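Local structure of DUF1611 domain-containing protein (Anabaena variabilis, 2OBN) at residues B[155-160]-B[258-263]; B[165-170]-B[230-235]; B[86-91]-B[108-113]; B[77-82]-B[94-99]. The protein is of unknown function but joins a Rossmann-like domain to a P-loop NTPase-like domain, so it probably binds a nucleotide or another phosphate-bearing ligand. The protein carries 2 engineered substitutions. All blocks are in the same frame, centred on the assembly; numbering follows the deposited sequence.

Contact 1 (B[155-160]-B[258-263])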
loop_
_atom_site.group_PDB
_atom_site.type_symbol
_atom_site.label_atom_id
_atom_site.label_comp_id
_atom_site.label_asym_id
_atom_site.label_seq_id
_atom_site.Cartn_x
_atom_site.Cartn_y
_atom_site.Cartn_z
ATOM N N VAL B 155 -1.814 16.631 11.494
ATOM C CA VAL B 155 -3.190 16.203 11.607
ATOM C C VAL B 155 -3.628 15.478 10.347
ATOM O O VAL B 155 -3.610 16.049 9.250
ATOM C CB VAL B 155 -4.131 17.424 11.813
ATOM C CG1 VAL B 155 -5.553 16.965 12.154
ATOM C CG2 VAL B 155 -3.579 18.356 12.910
ATOM N N LEU B 156 -3.999 14.213 10.527
ATOM C CA LEU B 156 -4.488 13.372 9.463
ATOM C C LEU B 156 -5.989 13.131 9.623
ATOM O O LEU B 156 -6.459 12.762 10.705
ATOM C CB LEU B 156 -3.785 12.009 9.507
ATOM C CG LEU B 156 -4.273 10.952 8.506
ATOM C CD1 LEU B 156 -4.031 11.442 7.071
ATOM C CD2 LEU B 156 -3.575 9.610 8.752
ATOM N N THR B 157 -6.734 13.341 8.541
ATOM C CA THR B 157 -8.134 12.989 8.520
ATOM C C THR B 157 -8.185 11.522 8.150
ATOM O O THR B 157 -7.443 11.069 7.276
ATOM C CB THR B 157 -8.970 13.842 7.535
ATOM O OG1 THR B 157 -8.222 14.091 6.344
ATOM C CG2 THR B 157 -9.331 15.170 8.175
ATOM N N VAL B 158 -9.009 10.780 8.880
ATOM C CA VAL B 158 -9.222 9.350 8.656
ATOM C C VAL B 158 -10.726 9.184 8.501
ATOM O O VAL B 158 -11.469 10.089 8.884
ATOM C CB VAL B 158 -8.600 8.481 9.802
ATOM C CG1 VAL B 158 -7.080 8.665 9.815
ATOM C CG2 VAL B 158 -9.158 8.830 11.170
ATOM N N GLY B 159 -11.199 8.080 7.923
ATOM C CA GLY B 159 -12.641 7.930 7.730
ATOM C C GLY B 159 -13.265 6.565 7.916
ATOM O O GLY B 159 -12.590 5.529 7.896
ATOM N N THR B 160 -14.588 6.577 8.086
ATOM C CA THR B 160 -15.378 5.329 8.208
ATOM C C THR B 160 -15.671 4.723 6.830
ATOM O O THR B 160 -16.176 3.610 6.750
ATOM C CB THR B 160 -16.699 5.541 8.964
ATOM O OG1 THR B 160 -17.466 6.562 8.326
ATOM C CG2 THR B 160 -16.449 5.963 10.339
ATOM N N VAL B 258 -8.437 13.200 13.074
ATOM C CA VAL B 258 -9.821 13.672 13.043
ATOM C C VAL B 258 -10.577 12.620 12.235
ATOM O O VAL B 258 -10.216 12.319 11.083
ATOM C CB VAL B 258 -9.954 15.069 12.393
ATOM C CG1 VAL B 258 -11.420 15.452 12.206
ATOM C CG2 VAL B 258 -9.230 16.112 13.234
ATOM N N LEU B 259 -11.579 12.013 12.853
ATOM C CA LEU B 259 -12.349 10.960 12.209
ATOM C C LEU B 259 -13.547 11.550 11.459
ATOM O O LEU B 259 -14.355 12.243 12.046
ATOM C CB LEU B 259 -12.816 9.927 13.254
ATOM C CG LEU B 259 -13.681 8.745 12.774
ATOM C CD1 LEU B 259 -12.989 7.950 11.676
ATOM C CD2 LEU B 259 -14.044 7.833 13.933
ATOM N N VAL B 260 -13.651 11.261 10.165
ATOM C CA VAL B 260 -14.755 11.745 9.354
ATOM C C VAL B 260 -15.775 10.605 9.201
ATOM O O VAL B 260 -15.409 9.434 9.092
ATOM C CB VAL B 260 -14.268 12.265 7.983
ATOM C CG1 VAL B 260 -15.393 13.016 7.230
ATOM C CG2 VAL B 260 -13.049 13.172 8.169
ATOM N N HIS B 261 -17.057 10.953 9.230
ATOM C CA HIS B 261 -18.116 9.973 9.113
ATOM C C HIS B 261 -19.406 10.596 8.605
ATOM O O HIS B 261 -19.751 11.702 8.988
ATOM C CB HIS B 261 -18.322 9.313 10.468
ATOM C CG HIS B 261 -19.531 8.434 10.549
ATOM N ND1 HIS B 261 -19.609 7.200 9.936
ATOM C CD2 HIS B 261 -20.695 8.594 11.218
ATOM C CE1 HIS B 261 -20.774 6.646 10.218
ATOM N NE2 HIS B 261 -21.455 7.479 10.987
ATOM N N ARG B 262 -20.101 9.888 7.714
ATOM C CA ARG B 262 -21.393 10.351 7.207
ATOM C C ARG B 262 -22.477 9.879 8.159
ATOM O O ARG B 262 -22.637 8.680 8.370
ATOM C CB ARG B 262 -21.676 9.862 5.785
ATOM C CG ARG B 262 -23.071 10.257 5.289
ATOM C CD ARG B 262 -23.347 9.792 3.873
ATOM N NE ARG B 262 -22.512 10.493 2.893
ATOM C CZ ARG B 262 -21.539 9.962 2.153
ATOM N NH1 ARG B 262 -21.230 8.665 2.183
ATOM N NH2 ARG B 262 -20.885 10.757 1.324
ATOM N N ALA B 263 -23.206 10.836 8.731
ATOM C CA ALA B 263 -24.275 10.549 9.665
ATOM C C ALA B 263 -25.261 9.541 9.078
ATOM O O ALA B 263 -25.738 9.702 7.948
ATOM C CB ALA B 263 -25.006 11.848 10.048
HETATM O O HOH W 1 -19.284 7.324 6.376
#

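Contact 2 (B[165-170]-B[230-235]). With PO4 (phosphate ion), chain G.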
loop_
_atom_site.group_PDB
_atom_site.type_symbol
_atom_site.label_atom_id
_atom_site.label_comp_id
_atom_site.label_asym_id
_atom_site.label_seq_id
_atom_site.Cartn_x
_atom_site.Cartn_y
_atom_site.Cartn_z
ATOM N N GLY B 165 -15.818 13.219 2.626
ATOM C CA GLY B 165 -15.436 14.573 3.031
ATOM C C GLY B 165 -14.115 14.711 3.772
ATOM O O GLY B 165 -13.888 15.732 4.406
ATOM N N LYS B 166 -13.257 13.696 3.727
ATOM C CA LYS B 166 -11.944 13.773 4.390
ATOM C C LYS B 166 -11.135 14.958 3.876
ATOM O O LYS B 166 -10.560 15.681 4.676
ATOM C CB LYS B 166 -11.138 12.476 4.231
ATOM C CG LYS B 166 -11.739 11.265 4.961
ATOM C CD LYS B 166 -10.839 10.038 4.922
ATOM C CE LYS B 166 -10.668 9.447 3.508
ATOM N NZ LYS B 166 -11.957 9.123 2.879
HETATM N N MSE B 167 -11.137 15.174 2.558
HETATM C CA MSE B 167 -10.399 16.284 1.947
HETATM C C MSE B 167 -11.029 17.608 2.334
HETATM O O MSE B 167 -10.326 18.560 2.690
HETATM C CB MSE B 167 -10.358 16.180 0.426
HETATM C CG MSE B 167 -9.354 17.150 -0.192
HETATM SE SE MSE B 167 -9.329 17.166 -2.138
HETATM C CE MSE B 167 -10.920 18.125 -2.367
ATOM N N SER B 168 -12.348 17.673 2.241
ATOM C CA SER B 168 -13.086 18.850 2.656
ATOM C C SER B 168 -12.741 19.269 4.087
ATOM O O SER B 168 -12.520 20.454 4.353
ATOM C CB SER B 168 -14.590 18.594 2.536
ATOM O OG SER B 168 -14.912 18.332 1.190
ATOM N N THR B 169 -12.699 18.287 4.989
ATOM C CA THR B 169 -12.365 18.494 6.398
ATOM C C THR B 169 -10.940 19.007 6.595
ATOM O O THR B 169 -10.703 19.933 7.385
ATOM C CB THR B 169 -12.548 17.178 7.165
ATOM O OG1 THR B 169 -13.901 16.752 7.027
ATOM C CG2 THR B 169 -12.250 17.323 8.630
ATOM N N SER B 170 -9.987 18.408 5.886
ATOM C CA SER B 170 -8.590 18.847 5.987
ATOM C C SER B 170 -8.463 20.277 5.498
ATOM O O SER B 170 -7.754 21.067 6.094
ATOM C CB SER B 170 -7.652 17.945 5.169
ATOM O OG SER B 170 -7.583 16.642 5.696
ATOM N N HIS B 230 -1.774 19.709 7.589
ATOM C CA HIS B 230 -3.053 19.014 7.426
ATOM C C HIS B 230 -2.916 18.003 6.285
ATOM O O HIS B 230 -2.992 18.369 5.113
ATOM C CB HIS B 230 -4.173 20.005 7.094
ATOM C CG HIS B 230 -4.276 21.136 8.065
ATOM N ND1 HIS B 230 -5.117 21.110 9.154
ATOM C CD2 HIS B 230 -3.610 22.315 8.129
ATOM C CE1 HIS B 230 -4.973 22.231 9.841
ATOM N NE2 HIS B 230 -4.066 22.980 9.238
ATOM N N ILE B 231 -2.697 16.740 6.632
ATOM C CA ILE B 231 -2.544 15.699 5.631
ATOM C C ILE B 231 -3.918 15.154 5.173
ATOM O O ILE B 231 -4.707 14.645 5.982
ATOM C CB ILE B 231 -1.635 14.546 6.127
ATOM C CG1 ILE B 231 -0.243 15.054 6.564
ATOM C CG2 ILE B 231 -1.455 13.487 5.015
ATOM C CD1 ILE B 231 -0.093 15.447 8.012
ATOM N N GLU B 232 -4.195 15.290 3.873
ATOM C CA GLU B 232 -5.423 14.781 3.276
ATOM C C GLU B 232 -5.524 13.271 3.501
ATOM O O GLU B 232 -4.590 12.535 3.205
ATOM C CB GLU B 232 -5.451 15.065 1.764
ATOM C CG GLU B 232 -6.656 14.452 1.038
ATOM C CD GLU B 232 -6.658 14.668 -0.461
ATOM O OE1 GLU B 232 -5.632 15.111 -1.006
ATOM O OE2 GLU B 232 -7.693 14.351 -1.099
ATOM N N GLY B 233 -6.646 12.819 4.041
ATOM C CA GLY B 233 -6.866 11.406 4.232
ATOM C C GLY B 233 -7.273 10.695 2.947
ATOM O O GLY B 233 -7.733 11.327 1.970
ATOM N N GLN B 234 -7.081 9.377 2.953
ATOM C CA GLN B 234 -7.463 8.502 1.846
ATOM C C GLN B 234 -7.844 7.136 2.410
ATOM O O GLN B 234 -7.275 6.670 3.404
ATOM C CB GLN B 234 -6.332 8.310 0.835
ATOM C CG GLN B 234 -5.723 9.560 0.232
ATOM C CD GLN B 234 -6.633 10.289 -0.741
ATOM O OE1 GLN B 234 -7.662 9.758 -1.181
ATOM N NE2 GLN B 234 -6.233 11.509 -1.113
ATOM N N GLY B 235 -8.823 6.505 1.774
ATOM C CA GLY B 235 -9.255 5.182 2.152
ATOM C C GLY B 235 -9.988 5.084 3.466
ATOM O O GLY B 235 -10.512 6.062 3.973
HETATM P P PO4 G . -12.944 11.978 0.612
HETATM O O1 PO4 G . -12.618 10.945 -0.449
HETATM O O2 PO4 G . -11.726 12.864 0.838
HETATM O O3 PO4 G . -14.048 12.876 0.148
HETATM O O4 PO4 G . -13.335 11.339 1.912
HETATM O O HOH W 2 -5.976 16.886 7.828
#

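Contact 3 (B[86-91]-B[108-113])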
loop_
_atom_site.group_PDB
_atom_site.type_symbol
_atom_site.label_atom_id
_atom_site.label_comp_id
_atom_site.label_asym_id
_atom_site.label_seq_id
_atom_site.Cartn_x
_atom_site.Cartn_y
_atom_site.Cartn_z
ATOM N N GLY B 86 -13.068 0.879 -14.884
ATOM C CA GLY B 86 -13.094 0.544 -16.317
ATOM C C GLY B 86 -12.093 1.183 -17.265
ATOM O O GLY B 86 -12.465 1.554 -18.389
ATOM N N GLY B 87 -10.830 1.279 -16.837
ATOM C CA GLY B 87 -9.737 1.837 -17.660
ATOM C C GLY B 87 -10.060 3.153 -18.356
ATOM O O GLY B 87 -10.257 4.181 -17.695
ATOM N N ILE B 88 -10.099 3.122 -19.689
ATOM C CA ILE B 88 -10.452 4.291 -20.502
ATOM C C ILE B 88 -11.656 3.895 -21.346
ATOM O O ILE B 88 -11.514 3.079 -22.246
ATOM C CB ILE B 88 -9.308 4.722 -21.481
ATOM C CG1 ILE B 88 -8.019 5.072 -20.734
ATOM C CG2 ILE B 88 -9.743 5.918 -22.340
ATOM C CD1 ILE B 88 -8.086 6.343 -19.906
ATOM N N PRO B 89 -12.853 4.437 -21.049
ATOM C CA PRO B 89 -13.998 4.105 -21.907
ATOM C C PRO B 89 -13.785 4.554 -23.350
ATOM O O PRO B 89 -13.093 5.540 -23.598
ATOM C CB PRO B 89 -15.157 4.864 -21.254
ATOM C CG PRO B 89 -14.731 5.013 -19.832
ATOM C CD PRO B 89 -13.262 5.310 -19.937
ATOM N N ASP B 90 -14.383 3.825 -24.286
ATOM C CA ASP B 90 -14.209 4.090 -25.710
ATOM C C ASP B 90 -14.684 5.476 -26.152
ATOM O O ASP B 90 -14.142 6.033 -27.105
ATOM C CB ASP B 90 -14.912 3.008 -26.548
ATOM N N ASP B 91 -15.685 6.033 -25.467
ATOM C CA ASP B 91 -16.225 7.352 -25.839
ATOM C C ASP B 91 -15.365 8.551 -25.404
ATOM O O ASP B 91 -15.604 9.674 -25.852
ATOM C CB ASP B 91 -17.692 7.513 -25.386
ATOM C CG ASP B 91 -17.883 7.390 -23.874
ATOM O OD1 ASP B 91 -16.918 7.101 -23.141
ATOM O OD2 ASP B 91 -19.031 7.576 -23.418
ATOM N N ASN B 108 -4.774 14.440 -16.695
ATOM C CA ASN B 108 -5.293 13.101 -16.477
ATOM C C ASN B 108 -5.029 12.572 -15.061
ATOM O O ASN B 108 -3.888 12.331 -14.689
ATOM C CB ASN B 108 -4.631 12.148 -17.478
ATOM C CG ASN B 108 -5.060 10.714 -17.275
ATOM O OD1 ASN B 108 -6.213 10.460 -16.918
ATOM N ND2 ASN B 108 -4.140 9.766 -17.492
ATOM N N GLY B 109 -6.095 12.370 -14.294
ATOM C CA GLY B 109 -5.992 11.836 -12.947
ATOM C C GLY B 109 -6.259 10.339 -12.855
ATOM O O GLY B 109 -6.147 9.755 -11.786
ATOM N N LEU B 110 -6.606 9.717 -13.973
ATOM C CA LEU B 110 -6.917 8.301 -13.994
ATOM C C LEU B 110 -5.657 7.485 -13.787
ATOM O O LEU B 110 -4.556 7.991 -14.005
ATOM C CB LEU B 110 -7.535 7.915 -15.334
ATOM C CG LEU B 110 -8.836 8.582 -15.759
ATOM C CD1 LEU B 110 -9.228 8.011 -17.108
ATOM C CD2 LEU B 110 -9.930 8.347 -14.759
ATOM N N HIS B 111 -5.829 6.228 -13.370
ATOM C CA HIS B 111 -4.703 5.316 -13.164
ATOM C C HIS B 111 -3.964 5.034 -14.470
ATOM O O HIS B 111 -2.746 4.879 -14.467
ATOM C CB HIS B 111 -5.152 3.969 -12.564
ATOM C CG HIS B 111 -5.256 3.942 -11.061
ATOM N ND1 HIS B 111 -4.150 3.887 -10.238
ATOM C CD2 HIS B 111 -6.332 3.852 -10.243
ATOM C CE1 HIS B 111 -4.537 3.808 -8.979
ATOM N NE2 HIS B 111 -5.857 3.782 -8.952
ATOM N N THR B 112 -4.707 4.929 -15.573
ATOM C CA THR B 112 -4.112 4.641 -16.881
ATOM C C THR B 112 -3.394 5.891 -17.424
ATOM O O THR B 112 -4.032 6.939 -17.630
ATOM C CB THR B 112 -5.187 4.190 -17.893
ATOM O OG1 THR B 112 -5.867 3.025 -17.398
ATOM C CG2 THR B 112 -4.565 3.874 -19.251
ATOM N N PRO B 113 -2.071 5.792 -17.659
ATOM C CA PRO B 113 -1.314 6.944 -18.163
ATOM C C PRO B 113 -1.559 7.224 -19.657
ATOM O O PRO B 113 -1.574 6.297 -20.467
ATOM C CB PRO B 113 0.135 6.538 -17.920
ATOM C CG PRO B 113 0.123 5.071 -17.976
ATOM C CD PRO B 113 -1.210 4.618 -17.467
HETATM O O HOH W 3 -7.809 3.894 -15.565
#

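Contact 4 (B[77-82]-B[94-99])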
loop_
_atom_site.group_PDB
_atom_site.type_symbol
_atom_site.label_atom_id
_atom_site.label_comp_id
_atom_site.label_asym_id
_atom_site.label_seq_id
_atom_site.Cartn_x
_atom_site.Cartn_y
_atom_site.Cartn_z
ATOM N N LEU B 77 -7.806 20.655 -20.937
ATOM C CA LEU B 77 -8.947 19.792 -20.680
ATOM C C LEU B 77 -8.533 18.935 -19.502
ATOM O O LEU B 77 -7.515 18.244 -19.585
ATOM C CB LEU B 77 -9.271 18.888 -21.875
ATOM C CG LEU B 77 -10.480 17.964 -21.641
ATOM C CD1 LEU B 77 -11.760 18.769 -21.622
ATOM C CD2 LEU B 77 -10.573 16.855 -22.665
ATOM N N VAL B 78 -9.310 18.999 -18.418
ATOM C CA VAL B 78 -9.055 18.227 -17.206
ATOM C C VAL B 78 -10.099 17.123 -17.113
ATOM O O VAL B 78 -11.314 17.401 -17.103
ATOM C CB VAL B 78 -9.131 19.107 -15.938
ATOM C CG1 VAL B 78 -8.815 18.292 -14.683
ATOM C CG2 VAL B 78 -8.177 20.293 -16.043
ATOM N N ILE B 79 -9.636 15.874 -17.040
ATOM C CA ILE B 79 -10.538 14.731 -16.908
ATOM C C ILE B 79 -11.161 14.747 -15.492
ATOM O O ILE B 79 -10.474 14.563 -14.483
ATOM C CB ILE B 79 -9.833 13.361 -17.233
ATOM C CG1 ILE B 79 -9.314 13.351 -18.675
ATOM C CG2 ILE B 79 -10.807 12.192 -17.067
ATOM C CD1 ILE B 79 -8.525 12.093 -19.061
ATOM N N GLY B 80 -12.466 14.983 -15.439
ATOM C CA GLY B 80 -13.200 15.045 -14.188
ATOM C C GLY B 80 -14.137 13.879 -13.963
ATOM O O GLY B 80 -14.966 13.940 -13.070
ATOM N N ILE B 81 -14.015 12.828 -14.772
ATOM C CA ILE B 81 -14.846 11.623 -14.636
ATOM C C ILE B 81 -13.999 10.369 -14.691
ATOM O O ILE B 81 -12.899 10.374 -15.216
ATOM C CB ILE B 81 -15.967 11.509 -15.703
ATOM C CG1 ILE B 81 -15.393 11.758 -17.109
ATOM C CG2 ILE B 81 -17.107 12.461 -15.358
ATOM C CD1 ILE B 81 -16.391 11.555 -18.262
ATOM N N ALA B 82 -14.533 9.294 -14.128
ATOM C CA ALA B 82 -13.832 8.024 -14.111
ATOM C C ALA B 82 -14.866 6.916 -14.122
ATOM O O ALA B 82 -15.809 6.943 -13.326
ATOM C CB ALA B 82 -12.957 7.928 -12.893
ATOM N N ILE B 94 -12.528 10.424 -28.425
ATOM C CA ILE B 94 -12.961 11.493 -29.325
ATOM C C ILE B 94 -12.775 12.860 -28.655
ATOM O O ILE B 94 -12.222 13.787 -29.268
ATOM C CB ILE B 94 -14.438 11.313 -29.760
ATOM C CG1 ILE B 94 -14.578 10.095 -30.683
ATOM C CG2 ILE B 94 -14.942 12.565 -30.492
ATOM C CD1 ILE B 94 -16.020 9.664 -30.933
ATOM N N GLU B 95 -13.228 12.965 -27.403
ATOM C CA GLU B 95 -13.131 14.214 -26.642
ATOM C C GLU B 95 -11.683 14.605 -26.373
ATOM O O GLU B 95 -11.314 15.776 -26.494
ATOM C CB GLU B 95 -13.926 14.116 -25.330
ATOM C CG GLU B 95 -15.466 13.958 -25.483
ATOM C CD GLU B 95 -16.186 15.187 -26.081
ATOM O OE1 GLU B 95 -15.816 15.654 -27.178
ATOM O OE2 GLU B 95 -17.160 15.670 -25.464
ATOM N N LEU B 96 -10.865 13.614 -26.039
ATOM C CA LEU B 96 -9.449 13.837 -25.776
ATOM C C LEU B 96 -8.749 14.318 -27.041
ATOM O O LEU B 96 -8.057 15.343 -27.030
ATOM C CB LEU B 96 -8.782 12.553 -25.253
ATOM C CG LEU B 96 -9.379 11.944 -23.974
ATOM C CD1 LEU B 96 -8.606 10.696 -23.538
ATOM C CD2 LEU B 96 -9.456 12.947 -22.831
ATOM N N LYS B 97 -8.944 13.591 -28.134
ATOM C CA LYS B 97 -8.319 13.942 -29.419
ATOM C C LYS B 97 -8.739 15.319 -29.929
ATOM O O LYS B 97 -7.914 16.051 -30.472
ATOM C CB LYS B 97 -8.621 12.876 -30.472
ATOM C CG LYS B 97 -7.922 11.542 -30.208
ATOM C CD LYS B 97 -8.175 10.565 -31.331
ATOM C CE LYS B 97 -7.385 9.293 -31.157
ATOM N NZ LYS B 97 -7.507 8.447 -32.388
ATOM N N THR B 98 -10.013 15.663 -29.748
ATOM C CA THR B 98 -10.544 16.966 -30.155
ATOM C C THR B 98 -9.855 18.111 -29.407
ATOM O O THR B 98 -9.555 19.157 -29.994
ATOM C CB THR B 98 -12.070 17.045 -29.916
ATOM O OG1 THR B 98 -12.715 15.969 -30.608
ATOM C CG2 THR B 98 -12.635 18.378 -30.396
ATOM N N ALA B 99 -9.620 17.917 -28.112
ATOM C CA ALA B 99 -8.910 18.900 -27.316
ATOM C C ALA B 99 -7.470 19.048 -27.833
ATOM O O ALA B 99 -6.973 20.168 -28.000
ATOM C CB ALA B 99 -8.914 18.499 -25.843
#

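Contact 1 (B[155-160]-B[258-263])
Thr157, Val158 and Gly159 pair in parallel with Val258, Leu259 and Val260, joining strands 153-159 and 256-262 in the middle of the six-stranded sheet of the P-loop domain. The register shows how one residue can stitch two parallel strands. Val158 gives its N to Val258 O (2.9 Å) and takes the N of Val260 on its own O (2.8 Å). The same zigzag runs on at both ends, through Val258 N to Leu156 O and Thr160 N to Val260 O. The short axes diverge by 34°, the twist of such a sheet. Side chains alternate between the faces: the CG1 branch of Val155 meets Val258 CG2 at 3.9 Å, while on the other face the Val158 and Leu259 side chains cross at about a right angle, CG2 meeting CD1. Where the pairing ends, polar side chains take over. Thr160 OG1 lies in the plane of the His261 ring, at its edge, hydrogen-bonded to ND1 at 2.8 Å. With chi1 at 56°, OG1 sits between the backbone N and carbonyl carbon of Thr160, and CG2 lies 3.4 Å from the same ND1. A water bridges OG1 to Arg262 N. A leucine in place of His261 would probably leave Thr160 OG1 without its in-plane partner and its side chain freer to turn. Helix 166-179 covers the face bearing Thr157, Val258 and Val260, helix 279-291 packs on Val158 and Leu259, and strands 228-231 and 301-307 continue the sheet beyond the pair.

Contact 2 (B[165-170]-B[230-235])
Three donors converge on phosphate oxygen O4: Lys166 NZ at 2.8 Å, and the backbone N atoms of Lys166 and Gly165 at 3.0 and 3.2 Å. Gly165 N also reaches O3, the N of Met167, a selenomethionine, donates to O2, and Ile164 N is hydrogen-bonded to the ion too. Backbone amides at a helix start, closed by a lysine, are the hallmark of the P-loop; the ion, probably from the crystallisation liquor, is consistent with a site for a nucleotide phosphate. Bends at chi3 (-67°) and chi4 (-55°) curl the Lys166 chain back so that NZ faces the ion, while CE rests against the 230-235 segment, 3.4 Å from Gly235 O. Gly233 lies alongside this chain, where a beta carbon would press on Lys166 CD. A methionine in place of Lys166 would probably leave O4 without its ammonium partner and the phosphate charge less well balanced. The Met167 side chain crosses Glu232 obliquely, its CG and SE both touching the carboxylate oxygen OE2. One turn on, Ser170 OG is hydrogen-bonded to Thr157 OG1 and to a water (2.7 Å), which donates to Ile231 O and so links helix to strand. At the helix start, the carbonyl O of the N-cap residue Gly165 takes Thr169 N and Thr169 OG1 from opposite faces of its plane. Helix 166-179 thus begins over the C-terminal end of strand 228-231, which runs between strands 184-187 and 153-159; Phe186 packs beside Met167, Ser170 and Glu232, whereas Ile231 starts away from this helix and packs on helix 245-252.

Contact 3 (B[86-91]-B[108-113])
Gly87, at a positive phi of 47°, is where the two loops come nearest, its CA 6.3 Å from Thr112 CA, without strand pairing. Both loops follow strands of the parallel Rossmann-like sheet, 76-79 and 105-108, and they show how loops beyond neighbouring strands can be joined by few side chains. Ile88 does most of the touching. Its chi1 of -59° sets CG1 beside its own backbone N, from where CG1 lies against Thr112 CG2 (3.9 Å) and CD1 continues to Leu110 CD1. That methyl pair, at 3.5 Å, is tighter than usual, and the two side chains meet obliquely. A water adds a polar link, donating to Gly87 O and sharing a hydrogen bond with Thr112 OG1. The Thr112 side chain also borders a bound tetraethylene glycol, probably from the crystallisation liquor, while His111 extends to Asp209 of the second subunit, where NE2 is hydrogen-bonded to OD2. Asn108 shapes the loop with both ends of its amide. OD1 takes Leu110 N (3.1 Å) in an Asx turn, the donor well above the carbonyl plane; ND2, also hydrogen-bonded to Asp132 OD1, gives a hydrogen to Thr112 O at 2.8 Å, nearly in the amide plane.

Contact 4 (B[77-82]-B[94-99])
Leu77 points toward the helix that follows its strand, in the beta-alpha-beta unit of strand 76-79, helix 92-101 and strand 105-108 of the Rossmann-like domain. Its CB already touches Ala99 CB, 4.0 Å away. CG stands anti to the backbone N (chi1 -180°), which carries the branch out toward the helix. The CD2 methyl then settles against Ala99 CB at 3.9 Å. Backbone Glu95 O lies 4.0 Å from this CD2. Leu96 CD2 is 4.1 Å from Leu77 CD2. The side chain also packs on Ala11 and Leu13 of strand 10-13 and on Ile41. Two residues along the strand, Ile79 sends CD1 to the same Leu96 CD2 methyl (4.0 Å), the two side chains crossing at about a right angle, so that Leu96 is shared by both strand residues. No hydrogen bond crosses the contact, which is mainly methyl packing; the helix runs back against the strand at 155°, their axes 10.0 Å apart, an example of how such a crossover buries its sheet face. Glu95 OE2 is hydrogen-bonded to His15 NE2. In the helix, Thr98 OG1 is hydrogen-bonded to Ile94 O at 2.6 Å, opposite Thr98 N across the carbonyl plane.

How the contacts relate
From the N terminus, the chain first runs through contacts 4 and 3, whose segments alternate: 77-82, 86-91, 94-99, 108-113. Contact 3 opens at 86-91, before contact 4 closes at 94-99, so the two loops cross. They touch as well, Leu110 CD2 packing on Ala82 CB, and together they tie strand, loops and helix of the Rossmann-like domain. The P-loop domain follows, with contact 1 opening at 155-160 and closing at 258-263. Contact 2 lies wholly within that span; the two meet where Thr157 of strand 153-159 bonds to Ser170 of helix 166-179, and both reach the same sheet. Contacts 1 and 4 are about 32 Å apart between centres, in the two separate domains.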